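Local coordinates for protein ATP phosphoribosyltransferase (Methanobacterium thermoautotrophicum, PDB 2VD3) that probably catalyses the condensation of ATP with 5-phosphoribose 1-diphosphate, the first step of histidine biosynthesis, and binds histidine as an inhibitor, at residues L75-E87 with L180-Y193. Residues are numbered along the deposited sequence; the frame is centred on the assembly and turned at random. Where two conformers were deposited one is given.
Sequences LIVERGSDVEILE and LESSVKLIANRESY
Strand 84-87 pairs antiparallel with strand 184-188 through a classic beta bulge: L86 and E87 both face L186, whose carbonyl oxygen takes a hydrogen bond from L86 N at 2.7 Å and a weak one from E87 N. L186 N closes that pair on E87 O at 2.9 Å. Before the bulge, the hydrogen-bonded pair E84-A188 is followed by the non-hydrogen-bonded pair I85-I187, and the register slips by one between I85 and E87. E84 N reaches A188 O at 2.8 Å, in the carbonyl plane with a 162° N-H...O angle, and A188 N returns a bond to E84 O. On the I85 and I187 face, I76 reaches across from helix 73-79 and its CD1 meets I187 CG2 tip to tip at 3.5 Å. I187 has CG1 between backbone N and carbonyl carbon (chi1 56°), which carries CD1 to V83 CG1, 4.1 Å away. On the face that carries E84, L186 and A188, L86 CD1 lies 3.7 Å from A188 CB and also packs on L186 CD2. E84, bent at chi2, sets OE1 at the edge of the R190 guanidinium, 3.4 Å from NH2; the bridge is long and weak, made by OE1 alone, with the planes 61° apart. The nearest atom of the E84 side chain is about 3 Å from a bound magnesium ion. A glutamine in its place would probably weaken the hold on R190, leaving that guanidinium without its charged mate here. Beyond the pair, V83 and I187 rest on V61 of helix 57-63, L86 and A188 pack against L68 of strand 68-72, and E87 is salt-bridged to R204 and R208 of helix 197-212.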
ATOM      1  N   LEU A  75      17.189  14.993 -15.422  1.00 42.70           N
ATOM      2  CA  LEU A  75      16.022  15.840 -15.194  1.00 42.69           C
ATOM      3  C   LEU A  75      16.392  17.311 -15.381  1.00 42.31           C
ATOM      4  O   LEU A  75      15.674  18.046 -16.049  1.00 42.47           O
ATOM      5  CB  LEU A  75      15.383  15.552 -13.817  1.00 42.50           C
ATOM      6  CG  LEU A  75      14.954  14.081 -13.579  1.00 43.33           C
ATOM      7  CD1 LEU A  75      14.489  13.820 -12.152  1.00 41.66           C
ATOM      8  CD2 LEU A  75      13.883  13.622 -14.569  1.00 42.27           C
ATOM      9  N   ILE A  76      17.539  17.711 -14.835  1.00 42.26           N
ATOM     10  CA  ILE A  76      18.085  19.057 -15.028  1.00 42.31           C
ATOM     11  C   ILE A  76      18.252  19.359 -16.518  1.00 42.60           C
ATOM     12  O   ILE A  76      17.848  20.419 -16.989  1.00 43.08           O
ATOM     13  CB  ILE A  76      19.452  19.249 -14.299  1.00 42.63           C
ATOM     14  CG1 ILE A  76      19.324  18.934 -12.801  1.00 41.80           C
ATOM     15  CG2 ILE A  76      19.982  20.656 -14.518  1.00 41.74           C
ATOM     16  CD1 ILE A  76      20.632  18.922 -12.041  1.00 41.34           C
ATOM     17  N   VAL A  77      18.825  18.423 -17.264  1.00 42.58           N
ATOM     18  CA  VAL A  77      19.026  18.641 -18.690  1.00 42.58           C
ATOM     19  C   VAL A  77      17.709  18.660 -19.461  1.00 42.57           C
ATOM     20  O   VAL A  77      17.518  19.531 -20.313  1.00 42.47           O
ATOM     21  CB  VAL A  77      20.025  17.637 -19.302  1.00 42.68           C
ATOM     22  CG1 VAL A  77      19.932  17.643 -20.824  1.00 42.19           C
ATOM     23  CG2 VAL A  77      21.440  17.993 -18.868  1.00 42.57           C
ATOM     24  N   GLU A  78      16.807  17.722 -19.147  1.00 42.33           N
ATOM     25  CA  GLU A  78      15.521  17.618 -19.844  1.00 42.18           C
ATOM     26  C   GLU A  78      14.703  18.907 -19.750  1.00 42.69           C
ATOM     27  O   GLU A  78      14.173  19.393 -20.751  1.00 42.51           O
ATOM     28  CB  GLU A  78      14.707  16.427 -19.325  1.00 42.07           C
ATOM     29  CG  GLU A  78      13.362  16.217 -20.032  1.00 41.34           C
ATOM     30  CD  GLU A  78      13.495  15.730 -21.478  1.00 41.39           C
ATOM     31  OE1 GLU A  78      14.582  15.239 -21.863  1.00 41.02           O
ATOM     32  OE2 GLU A  78      12.500  15.831 -22.226  1.00 41.06           O
ATOM     33  N   ARG A  79      14.617  19.455 -18.544  1.00 43.00           N
ATOM     34  CA  ARG A  79      13.943  20.728 -18.323  1.00 43.56           C
ATOM     35  C   ARG A  79      14.685  21.908 -18.912  1.00 43.58           C
ATOM     36  O   ARG A  79      14.085  22.952 -19.162  1.00 43.68           O
ATOM     37  CB  ARG A  79      13.785  20.978 -16.831  1.00 43.78           C
ATOM     38  CG  ARG A  79      12.784  20.091 -16.175  1.00 45.01           C
ATOM     39  CD  ARG A  79      11.401  20.653 -16.341  1.00 46.94           C
ATOM     40  NE  ARG A  79      10.585  20.213 -15.224  1.00 49.30           N
ATOM     41  CZ  ARG A  79       9.487  20.815 -14.793  1.00 50.04           C
ATOM     42  NH1 ARG A  79       8.830  20.294 -13.760  1.00 50.47           N
ATOM     43  NH2 ARG A  79       9.046  21.920 -15.382  1.00 49.63           N
ATOM     44  N   GLY A  80      15.991  21.758 -19.104  1.00 43.80           N
ATOM     45  CA  GLY A  80      16.819  22.870 -19.551  1.00 44.52           C
ATOM     46  C   GLY A  80      16.790  24.049 -18.590  1.00 44.93           C
ATOM     47  O   GLY A  80      17.000  25.183 -19.000  1.00 44.81           O
ATOM     48  N   SER A  81      16.551  23.763 -17.309  1.00 45.37           N
ATOM     49  CA  SER A  81      16.407  24.786 -16.269  1.00 45.81           C
ATOM     50  C   SER A  81      17.689  25.577 -16.061  1.00 45.62           C
ATOM     51  O   SER A  81      18.790  25.036 -16.222  1.00 45.79           O
ATOM     52  CB  SER A  81      16.007  24.124 -14.946  1.00 46.18           C
ATOM     53  OG  SER A  81      14.755  23.455 -15.066  1.00 47.28           O
ATOM     54  N   ASP A  82      17.551  26.848 -15.692  1.00 45.23           N
ATOM     55  CA  ASP A  82      18.708  27.708 -15.483  1.00 44.84           C
ATOM     56  C   ASP A  82      19.174  27.633 -14.034  1.00 44.93           C
ATOM     57  O   ASP A  82      18.673  28.350 -13.159  1.00 44.87           O
ATOM     58  CB  ASP A  82      18.404  29.140 -15.918  1.00 44.74           C
ATOM     59  CG  ASP A  82      19.465  30.134 -15.475  1.00 44.68           C
ATOM     60  OD1 ASP A  82      19.093  31.279 -15.169  1.00 44.90           O
ATOM     61  OD2 ASP A  82      20.660  29.779 -15.419  1.00 44.93           O
ATOM     62  N   VAL A  83      20.149  26.757 -13.798  1.00 44.95           N
ATOM     63  CA  VAL A  83      20.661  26.469 -12.452  1.00 45.03           C
ATOM     64  C   VAL A  83      22.189  26.323 -12.450  1.00 45.22           C
ATOM     65  O   VAL A  83      22.775  25.981 -13.474  1.00 45.28           O
ATOM     66  CB  VAL A  83      20.043  25.167 -11.896  1.00 45.09           C
ATOM     67  CG1 VAL A  83      18.544  25.333 -11.694  1.00 45.19           C
ATOM     68  CG2 VAL A  83      20.343  23.982 -12.834  1.00 43.98           C
ATOM     69  N   GLU A  84      22.819  26.582 -11.303  1.00 45.32           N
ATOM     70  CA  GLU A  84      24.251  26.311 -11.110  1.00 45.70           C
ATOM     71  C   GLU A  84      24.452  24.908 -10.518  1.00 45.57           C
ATOM     72  O   GLU A  84      23.882  24.609  -9.481  1.00 45.41           O
ATOM     73  CB  GLU A  84      24.879  27.342 -10.158  1.00 45.61           C
ATOM     74  CG  GLU A  84      24.600  28.809 -10.491  1.00 47.27           C
ATOM     75  CD  GLU A  84      25.045  29.192 -11.893  1.00 47.54           C
ATOM     76  OE1 GLU A  84      24.332  29.973 -12.535  1.00 49.12           O
ATOM     77  OE2 GLU A  84      26.088  28.699 -12.368  1.00 47.95           O
ATOM     78  N   ILE A  85      25.252  24.063 -11.170  1.00 46.01           N
ATOM     79  CA  ILE A  85      25.624  22.755 -10.605  1.00 46.49           C
ATOM     80  C   ILE A  85      26.804  22.951  -9.653  1.00 46.49           C
ATOM     81  O   ILE A  85      27.857  23.417 -10.069  1.00 46.84           O
ATOM     82  CB  ILE A  85      25.981  21.696 -11.704  1.00 46.57           C
ATOM     83  CG1 ILE A  85      24.768  21.386 -12.587  1.00 46.51           C
ATOM     84  CG2 ILE A  85      26.509  20.399 -11.072  1.00 46.36           C
ATOM     85  CD1 ILE A  85      25.112  20.603 -13.857  1.00 46.65           C
ATOM     86  N   LEU A  86      26.618  22.588  -8.384  1.00 46.48           N
ATOM     87  CA  LEU A  86      27.646  22.768  -7.352  1.00 46.21           C
ATOM     88  C   LEU A  86      28.570  21.566  -7.143  1.00 46.42           C
ATOM     89  O   LEU A  86      29.783  21.738  -7.003  1.00 46.42           O
ATOM     90  CB  LEU A  86      27.006  23.168  -6.016  1.00 46.06           C
ATOM     91  CG  LEU A  86      26.343  24.560  -5.943  1.00 45.70           C
ATOM     92  CD1 LEU A  86      25.965  24.885  -4.509  1.00 43.08           C
ATOM     93  CD2 LEU A  86      27.250  25.656  -6.538  1.00 43.23           C
ATOM     94  N   GLU A  87      27.993  20.363  -7.105  1.00 46.28           N
ATOM     95  CA  GLU A  87      28.735  19.129  -6.836  1.00 46.44           C
ATOM     96  C   GLU A  87      28.080  17.955  -7.522  1.00 46.45           C
ATOM     97  O   GLU A  87      26.855  17.905  -7.642  1.00 46.65           O
ATOM     98  CB  GLU A  87      28.760  18.801  -5.335  1.00 46.69           C
ATOM     99  CG  GLU A  87      29.408  19.824  -4.426  1.00 47.36           C
ATOM    100  CD  GLU A  87      30.878  20.026  -4.716  1.00 47.45           C
ATOM    101  OE1 GLU A  87      31.347  21.164  -4.564  1.00 48.71           O
ATOM    102  OE2 GLU A  87      31.567  19.058  -5.085  1.00 48.52           O
ATOM    103  N   LEU A 180      23.141   9.949 -22.928  1.00 45.85           N
ATOM    104  CA  LEU A 180      23.489  10.817 -21.807  1.00 45.50           C
ATOM    105  C   LEU A 180      23.912   9.985 -20.606  1.00 44.99           C
ATOM    106  O   LEU A 180      23.288   8.963 -20.293  1.00 45.50           O
ATOM    107  CB  LEU A 180      22.291  11.703 -21.421  1.00 45.79           C
ATOM    108  CG  LEU A 180      22.438  12.701 -20.265  1.00 46.41           C
ATOM    109  CD1 LEU A 180      22.542  14.144 -20.770  1.00 46.73           C
ATOM    110  CD2 LEU A 180      21.278  12.556 -19.316  1.00 46.26           C
ATOM    111  N   GLU A 181      24.977  10.424 -19.946  1.00 44.42           N
ATOM    112  CA  GLU A 181      25.371   9.867 -18.663  1.00 44.02           C
ATOM    113  C   GLU A 181      24.771  10.744 -17.577  1.00 43.98           C
ATOM    114  O   GLU A 181      24.913  11.973 -17.594  1.00 43.98           O
ATOM    115  CB  GLU A 181      26.893   9.807 -18.518  1.00 43.87           C
ATOM    116  CG  GLU A 181      27.625   9.114 -19.658  0.50 43.48           C
ATOM    117  CD  GLU A 181      27.314   7.632 -19.770  0.50 42.99           C
ATOM    118  OE1 GLU A 181      26.595   7.087 -18.900  0.50 41.94           O
ATOM    119  OE2 GLU A 181      27.802   7.008 -20.737  0.50 43.18           O
ATOM    120  N   SER A 182      24.076  10.113 -16.647  1.00 43.71           N
ATOM    121  CA  SER A 182      23.412  10.849 -15.594  1.00 43.63           C
ATOM    122  C   SER A 182      23.934  10.475 -14.218  1.00 44.02           C
ATOM    123  O   SER A 182      24.311   9.323 -13.946  1.00 43.71           O
ATOM    124  CB  SER A 182      21.908  10.629 -15.650  1.00 43.39           C
ATOM    125  OG  SER A 182      21.273  11.429 -14.687  1.00 43.33           O
ATOM    126  N   SER A 183      23.943  11.474 -13.350  1.00 44.14           N
ATOM    127  CA  SER A 183      24.347  11.289 -11.988  1.00 44.68           C
ATOM    128  C   SER A 183      23.583  12.322 -11.183  1.00 44.90           C
ATOM    129  O   SER A 183      23.069  13.297 -11.750  1.00 44.83           O
ATOM    130  CB  SER A 183      25.854  11.489 -11.869  1.00 44.78           C
ATOM    131  OG  SER A 183      26.282  11.398 -10.527  1.00 46.43           O
ATOM    132  N   VAL A 184      23.488  12.096  -9.875  1.00 44.82           N
ATOM    133  CA  VAL A 184      22.809  13.030  -8.987  1.00 45.10           C
ATOM    134  C   VAL A 184      23.693  14.242  -8.668  1.00 45.35           C
ATOM    135  O   VAL A 184      24.883  14.117  -8.361  1.00 45.79           O
ATOM    136  CB  VAL A 184      22.315  12.341  -7.685  1.00 44.99           C
ATOM    137  CG1 VAL A 184      21.710  13.370  -6.752  1.00 45.24           C
ATOM    138  CG2 VAL A 184      21.284  11.279  -8.013  1.00 44.24           C
ATOM    139  N   LYS A 185      23.093  15.421  -8.728  1.00 45.53           N
ATOM    140  CA  LYS A 185      23.842  16.653  -8.562  1.00 45.34           C
ATOM    141  C   LYS A 185      23.287  17.466  -7.413  1.00 45.42           C
ATOM    142  O   LYS A 185      22.120  17.335  -7.079  1.00 45.63           O
ATOM    143  CB  LYS A 185      23.780  17.467  -9.855  1.00 44.89           C
ATOM    144  CG  LYS A 185      24.191  16.698 -11.083  1.00 44.33           C
ATOM    145  CD  LYS A 185      25.694  16.486 -11.125  1.00 44.58           C
ATOM    146  CE  LYS A 185      26.113  15.731 -12.381  1.00 44.32           C
ATOM    147  NZ  LYS A 185      27.599  15.691 -12.537  1.00 44.48           N
ATOM    148  N   LEU A 186      24.141  18.277  -6.792  1.00 46.05           N
ATOM    149  CA  LEU A 186      23.692  19.369  -5.923  1.00 45.68           C
ATOM    150  C   LEU A 186      23.681  20.627  -6.772  1.00 45.71           C
ATOM    151  O   LEU A 186      24.698  20.977  -7.388  1.00 45.65           O
ATOM    152  CB  LEU A 186      24.630  19.563  -4.724  1.00 45.75           C
ATOM    153  CG  LEU A 186      24.329  20.774  -3.816  1.00 45.68           C
ATOM    154  CD1 LEU A 186      23.116  20.530  -2.926  1.00 44.14           C
ATOM    155  CD2 LEU A 186      25.541  21.184  -2.970  1.00 45.46           C
ATOM    156  N   ILE A 187      22.534  21.303  -6.813  1.00 45.45           N
ATOM    157  CA  ILE A 187      22.395  22.511  -7.639  1.00 44.42           C
ATOM    158  C   ILE A 187      22.020  23.729  -6.822  1.00 44.71           C
ATOM    159  O   ILE A 187      21.644  23.610  -5.654  1.00 44.74           O
ATOM    160  CB  ILE A 187      21.380  22.346  -8.809  1.00 44.35           C
ATOM    161  CG1 ILE A 187      19.999  21.928  -8.293  1.00 43.68           C
ATOM    162  CG2 ILE A 187      21.920  21.387  -9.862  1.00 43.06           C
ATOM    163  CD1 ILE A 187      18.904  21.990  -9.349  1.00 43.94           C
ATOM    164  N   ALA A 188      22.119  24.903  -7.445  1.00 44.24           N
ATOM    165  CA  ALA A 188      21.877  26.138  -6.745  1.00 43.92           C
ATOM    166  C   ALA A 188      21.278  27.214  -7.638  1.00 43.90           C
ATOM    167  O   ALA A 188      21.613  27.314  -8.833  1.00 43.69           O
ATOM    168  CB  ALA A 188      23.174  26.651  -6.102  1.00 44.10           C
ATOM    169  N   ASN A 189      20.395  28.012  -7.037  1.00 43.20           N
ATOM    170  CA  ASN A 189      19.918  29.226  -7.641  1.00 43.16           C
ATOM    171  C   ASN A 189      21.079  30.225  -7.657  1.00 43.57           C
ATOM    172  O   ASN A 189      21.867  30.289  -6.707  1.00 43.68           O
ATOM    173  CB  ASN A 189      18.739  29.771  -6.835  1.00 43.12           C
ATOM    174  CG  ASN A 189      18.163  31.028  -7.425  1.00 42.42           C
ATOM    175  OD1 ASN A 189      18.588  32.126  -7.086  1.00 43.71           O
ATOM    176  ND2 ASN A 189      17.199  30.881  -8.317  1.00 41.69           N
ATOM    177  N   ARG A 190      21.196  30.989  -8.738  1.00 43.49           N
ATOM    178  CA  ARG A 190      22.283  31.940  -8.863  1.00 43.52           C
ATOM    179  C   ARG A 190      22.106  33.124  -7.918  1.00 43.50           C
ATOM    180  O   ARG A 190      23.050  33.536  -7.234  1.00 43.29           O
ATOM    181  CB  ARG A 190      22.398  32.417 -10.298  1.00 43.35           C
ATOM    182  CG  ARG A 190      23.646  33.196 -10.553  1.00 44.57           C
ATOM    183  CD  ARG A 190      23.709  33.583 -12.000  1.00 46.69           C
ATOM    184  NE  ARG A 190      24.842  34.459 -12.291  1.00 46.70           N
ATOM    185  CZ  ARG A 190      26.047  34.026 -12.642  1.00 46.38           C
ATOM    186  NH1 ARG A 190      27.010  34.895 -12.893  1.00 45.09           N
ATOM    187  NH2 ARG A 190      26.288  32.719 -12.734  1.00 46.67           N
ATOM    188  N   GLU A 191      20.891  33.658  -7.872  1.00 43.64           N
ATOM    189  CA  GLU A 191      20.592  34.782  -6.999  1.00 44.12           C
ATOM    190  C   GLU A 191      20.759  34.384  -5.536  1.00 44.31           C
ATOM    191  O   GLU A 191      21.182  35.202  -4.724  1.00 44.28           O
ATOM    192  CB  GLU A 191      19.183  35.313  -7.270  1.00 44.17           C
ATOM    193  CG  GLU A 191      19.003  36.792  -7.016  1.00 44.70           C
ATOM    194  N   SER A 192      20.436  33.128  -5.207  1.00 44.77           N
ATOM    195  CA  SER A 192      20.611  32.616  -3.845  1.00 45.34           C
ATOM    196  C   SER A 192      22.087  32.546  -3.473  1.00 45.76           C
ATOM    197  O   SER A 192      22.473  32.876  -2.342  1.00 45.61           O
ATOM    198  CB  SER A 192      19.993  31.227  -3.681  1.00 45.23           C
ATOM    199  OG  SER A 192      18.587  31.267  -3.808  1.00 46.20           O
ATOM    200  N   TYR A 193      22.903  32.110  -4.431  1.00 45.94           N
ATOM    201  CA  TYR A 193      24.312  31.890  -4.176  1.00 46.32           C
ATOM    202  C   TYR A 193      25.055  33.189  -3.910  1.00 46.12           C
ATOM    203  O   TYR A 193      25.819  33.271  -2.949  1.00 46.43           O
ATOM    204  CB  TYR A 193      24.992  31.094  -5.306  1.00 46.84           C
ATOM    205  CG  TYR A 193      26.415  30.748  -4.949  1.00 47.09           C
ATOM    206  CD1 TYR A 193      26.731  29.504  -4.400  1.00 47.12           C
ATOM    207  CD2 TYR A 193      27.444  31.688  -5.109  1.00 47.06           C
ATOM    208  CE1 TYR A 193      28.042  29.191  -4.047  1.00 47.88           C
ATOM    209  CE2 TYR A 193      28.752  31.391  -4.757  1.00 47.40           C
ATOM    210  CZ  TYR A 193      29.045  30.143  -4.224  1.00 48.28           C
ATOM    211  OH  TYR A 193      30.342  29.849  -3.877  1.00 48.54           O
TER
HETATM  212  O   HOH W   1      20.121  29.906 -10.984  1.00 45.30           O